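Local coordinates for protein pantothenate synthetase (Francisella tularensis subsp. tularensis, PDB 3QTT) that probably catalyses the ATP-dependent condensation of pantoate with beta-alanine to pantothenate, by way of a pantoyl-adenylate intermediate, at residues L149-Y154 and C176-Q181. Residues are numbered along the deposited sequence; the frame is centred on the assembly and turned at random.
With ANP (phosphoaminophosphonic acid-adenylate ester), chain C; BAL (beta-alanine), chain F.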
loop_
_atom_site.group_PDB
_atom_site.type_symbol
_atom_site.label_atom_id
_atom_site.label_comp_id
_atom_site.label_asym_id
_atom_site.label_seq_id
_atom_site.Cartn_x
_atom_site.Cartn_y
_atom_site.Cartn_z
ATOM N N LEU A 149 6.425 14.874 -11.533
ATOM C CA LEU A 149 6.938 13.669 -12.160
ATOM C C LEU A 149 7.260 13.930 -13.630
ATOM O O LEU A 149 6.559 14.706 -14.296
ATOM C CB LEU A 149 5.887 12.567 -12.069
ATOM C CG LEU A 149 5.408 12.165 -10.679
ATOM C CD1 LEU A 149 4.265 11.177 -10.775
ATOM C CD2 LEU A 149 6.559 11.571 -9.916
ATOM N N GLY A 150 8.325 13.293 -14.119
ATOM C CA GLY A 150 8.680 13.316 -15.523
ATOM C C GLY A 150 7.863 12.385 -16.398
ATOM O O GLY A 150 7.584 11.240 -16.031
ATOM N N GLU A 151 7.520 12.868 -17.584
ATOM C CA GLU A 151 6.816 12.074 -18.584
ATOM C C GLU A 151 7.707 10.924 -19.027
ATOM O O GLU A 151 7.248 9.914 -19.511
ATOM C CB GLU A 151 6.517 12.978 -19.778
ATOM C CG GLU A 151 5.639 12.416 -20.879
ATOM C CD GLU A 151 5.290 13.486 -21.915
ATOM O OE1 GLU A 151 6.217 14.006 -22.582
ATOM O OE2 GLU A 151 4.095 13.830 -22.044
ATOM N N LYS A 152 9.001 11.086 -18.835
ATOM C CA LYS A 152 9.976 10.119 -19.296
ATOM C C LYS A 152 9.551 8.718 -18.902
ATOM O O LYS A 152 9.525 7.810 -19.725
ATOM C CB LYS A 152 11.348 10.440 -18.694
ATOM C CG LYS A 152 12.517 9.771 -19.378
ATOM C CD LYS A 152 13.798 10.225 -18.728
ATOM C CE LYS A 152 14.725 9.078 -18.590
ATOM N NZ LYS A 152 14.356 8.229 -19.719
ATOM N N ASP A 153 9.195 8.539 -17.639
ATOM C CA ASP A 153 8.806 7.220 -17.218
ATOM C C ASP A 153 7.298 7.266 -17.192
ATOM O O ASP A 153 6.682 7.668 -16.212
ATOM C CB ASP A 153 9.371 7.021 -15.816
ATOM C CG ASP A 153 10.850 7.396 -15.742
ATOM O OD1 ASP A 153 11.706 6.526 -16.017
ATOM O OD2 ASP A 153 11.162 8.572 -15.456
ATOM N N TYR A 154 6.712 6.712 -18.240
ATOM C CA TYR A 154 5.343 7.032 -18.543
ATOM C C TYR A 154 4.444 6.182 -17.637
ATOM O O TYR A 154 3.474 6.667 -17.029
ATOM C CB TYR A 154 5.071 6.793 -20.042
ATOM C CG TYR A 154 3.743 7.359 -20.530
ATOM C CD1 TYR A 154 3.645 8.679 -20.953
ATOM C CD2 TYR A 154 2.577 6.579 -20.530
ATOM C CE1 TYR A 154 2.443 9.215 -21.376
ATOM C CE2 TYR A 154 1.360 7.102 -20.953
ATOM C CZ TYR A 154 1.302 8.424 -21.374
ATOM O OH TYR A 154 0.108 8.969 -21.800
ATOM N N CYS A 176 5.662 16.609 -15.907
ATOM C CA CYS A 176 6.542 17.472 -16.678
ATOM C C CYS A 176 7.091 16.804 -17.920
ATOM O O CYS A 176 7.421 15.605 -17.898
ATOM C CB CYS A 176 7.682 17.931 -15.809
ATOM S SG CYS A 176 7.084 18.702 -14.360
ATOM N N PRO A 177 7.198 17.580 -19.009
ATOM C CA PRO A 177 7.739 17.150 -20.304
ATOM C C PRO A 177 9.182 16.662 -20.198
ATOM O O PRO A 177 9.951 17.195 -19.410
ATOM C CB PRO A 177 7.674 18.419 -21.165
ATOM C CG PRO A 177 7.585 19.535 -20.209
ATOM C CD PRO A 177 6.852 19.008 -18.999
ATOM N N THR A 178 9.550 15.667 -20.996
ATOM C CA THR A 178 10.918 15.156 -20.973
ATOM C C THR A 178 11.980 16.142 -21.553
ATOM O O THR A 178 11.861 16.621 -22.692
ATOM C CB THR A 178 10.970 13.860 -21.753
ATOM O OG1 THR A 178 9.950 12.999 -21.259
ATOM C CG2 THR A 178 12.343 13.204 -21.651
ATOM N N GLN A 179 12.999 16.431 -20.748
ATOM C CA GLN A 179 14.122 17.247 -21.168
ATOM C C GLN A 179 15.097 16.400 -21.977
ATOM O O GLN A 179 15.440 15.284 -21.567
ATOM C CB GLN A 179 14.842 17.839 -19.954
ATOM C CG GLN A 179 13.967 18.663 -19.066
ATOM C CD GLN A 179 13.385 19.838 -19.804
ATOM O OE1 GLN A 179 14.097 20.798 -20.135
ATOM N NE2 GLN A 179 12.081 19.765 -20.095
ATOM N N ARG A 180 15.540 16.933 -23.119
ATOM C CA ARG A 180 16.462 16.217 -23.998
ATOM C C ARG A 180 17.686 17.024 -24.364
ATOM O O ARG A 180 17.696 18.254 -24.231
ATOM C CB ARG A 180 15.758 15.843 -25.280
ATOM C CG ARG A 180 14.391 15.273 -25.030
ATOM C CD ARG A 180 13.856 14.515 -26.244
ATOM N NE ARG A 180 12.590 13.898 -25.907
ATOM C CZ ARG A 180 12.432 12.600 -25.726
ATOM N NH1 ARG A 180 13.471 11.802 -25.903
ATOM N NH2 ARG A 180 11.244 12.117 -25.379
ATOM N N GLN A 181 18.716 16.312 -24.811
ATOM C CA GLN A 181 19.851 16.899 -25.506
ATOM C C GLN A 181 19.376 17.324 -26.896
ATOM O O GLN A 181 18.348 16.844 -27.382
ATOM C CB GLN A 181 20.948 15.847 -25.684
ATOM C CG GLN A 181 21.632 15.365 -24.412
ATOM C CD GLN A 181 22.649 16.367 -23.878
ATOM O OE1 GLN A 181 22.797 17.476 -24.412
ATOM N NE2 GLN A 181 23.360 15.978 -22.819
HETATM P PG ANP C . 16.888 9.160 -14.431
HETATM O O1G ANP C . 16.800 9.093 -15.898
HETATM O O2G ANP C . 15.497 9.516 -13.781
HETATM O O3G ANP C . 17.918 10.232 -13.946
HETATM P PB ANP C . 15.660 7.282 -13.183
HETATM O O1B ANP C . 14.385 7.611 -14.056
HETATM O O2B ANP C . 15.640 5.769 -12.989
HETATM N N3B ANP C . 17.180 7.714 -13.823
HETATM P PA ANP C . 15.053 9.373 -11.186
HETATM O O1A ANP C . 16.073 10.191 -10.565
HETATM O O2A ANP C . 14.249 8.826 -10.024
HETATM O O3A ANP C . 15.571 7.944 -11.781
HETATM O "O5'" ANP C . 14.028 10.329 -11.885
HETATM C "C5'" ANP C . 13.358 11.184 -10.992
HETATM C "C4'" ANP C . 12.237 12.032 -11.405
HETATM O "O4'" ANP C . 12.737 12.882 -12.364
HETATM C "C3'" ANP C . 11.181 11.214 -12.082
HETATM O "O3'" ANP C . 9.895 11.749 -11.913
HETATM C "C2'" ANP C . 11.632 11.193 -13.429
HETATM O "O2'" ANP C . 10.608 10.951 -14.331
HETATM C "C1'" ANP C . 12.109 12.573 -13.615
HETATM N N9 ANP C . 12.989 12.713 -14.784
HETATM C C8 ANP C . 14.059 11.985 -15.069
HETATM N N7 ANP C . 14.568 12.359 -16.245
HETATM C C5 ANP C . 13.791 13.344 -16.712
HETATM C C6 ANP C . 13.858 14.122 -17.869
HETATM N N6 ANP C . 14.878 13.928 -18.811
HETATM N N1 ANP C . 12.914 15.051 -18.045
HETATM C C2 ANP C . 11.938 15.235 -17.145
HETATM N N3 ANP C . 11.852 14.510 -16.014
HETATM C C4 ANP C . 12.771 13.569 -15.787
HETATM N N BAL F . 11.953 4.856 -13.224
HETATM C CB BAL F . 12.967 5.493 -12.425
HETATM C CA BAL F . 13.575 4.708 -11.301
HETATM C C BAL F . 14.584 3.614 -11.569
HETATM O O BAL F . 15.082 3.451 -12.716
HETATM O OXT BAL F . 14.952 2.829 -10.646
#
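L149 O accepts the amide of C176 (N to O 2.6 Å), and C176 O in turn accepts E151 N at 2.8 Å, so that the ends of two neighbouring strands pair in parallel at G150 and C176. These are the last two strands of the parallel sheet in the Rossmann-like nucleotide-binding domain of the HUP clan, and they illustrate a rule of such folds: the ligand sits at the carboxy-terminal ends of the parallel strands. Beyond the bridge the chains continue as loops, and the analogue ANP lies along both. G150 N donates a hydrogen bond to ribose O3' of ANP (3.1 Å). The loop 176-181 reads the base edge through its backbone, Q179 N donating to ANP N1 (3.0 Å) and Q179 O accepting from ANP N6.

Among the side chains, T178 stands crosswise to both E151 and K152, its OG1 lying 3.7 Å from E151 CB. In K152 a chi1 of -163°, CG anti to the backbone N, carries CG past T178 CG2 and brings CD over one face of the adenine, 3.4 Å from ANP N7; the chain then bends at chi3 and chi4, and CE comes to 3.4 Å from ANP O1G. D153 bridges two ligands: OD1 makes a weak bond to the beta-alanine nitrogen, while OD2 accepts the ribose hydroxyl ANP O2' at 2.7 Å.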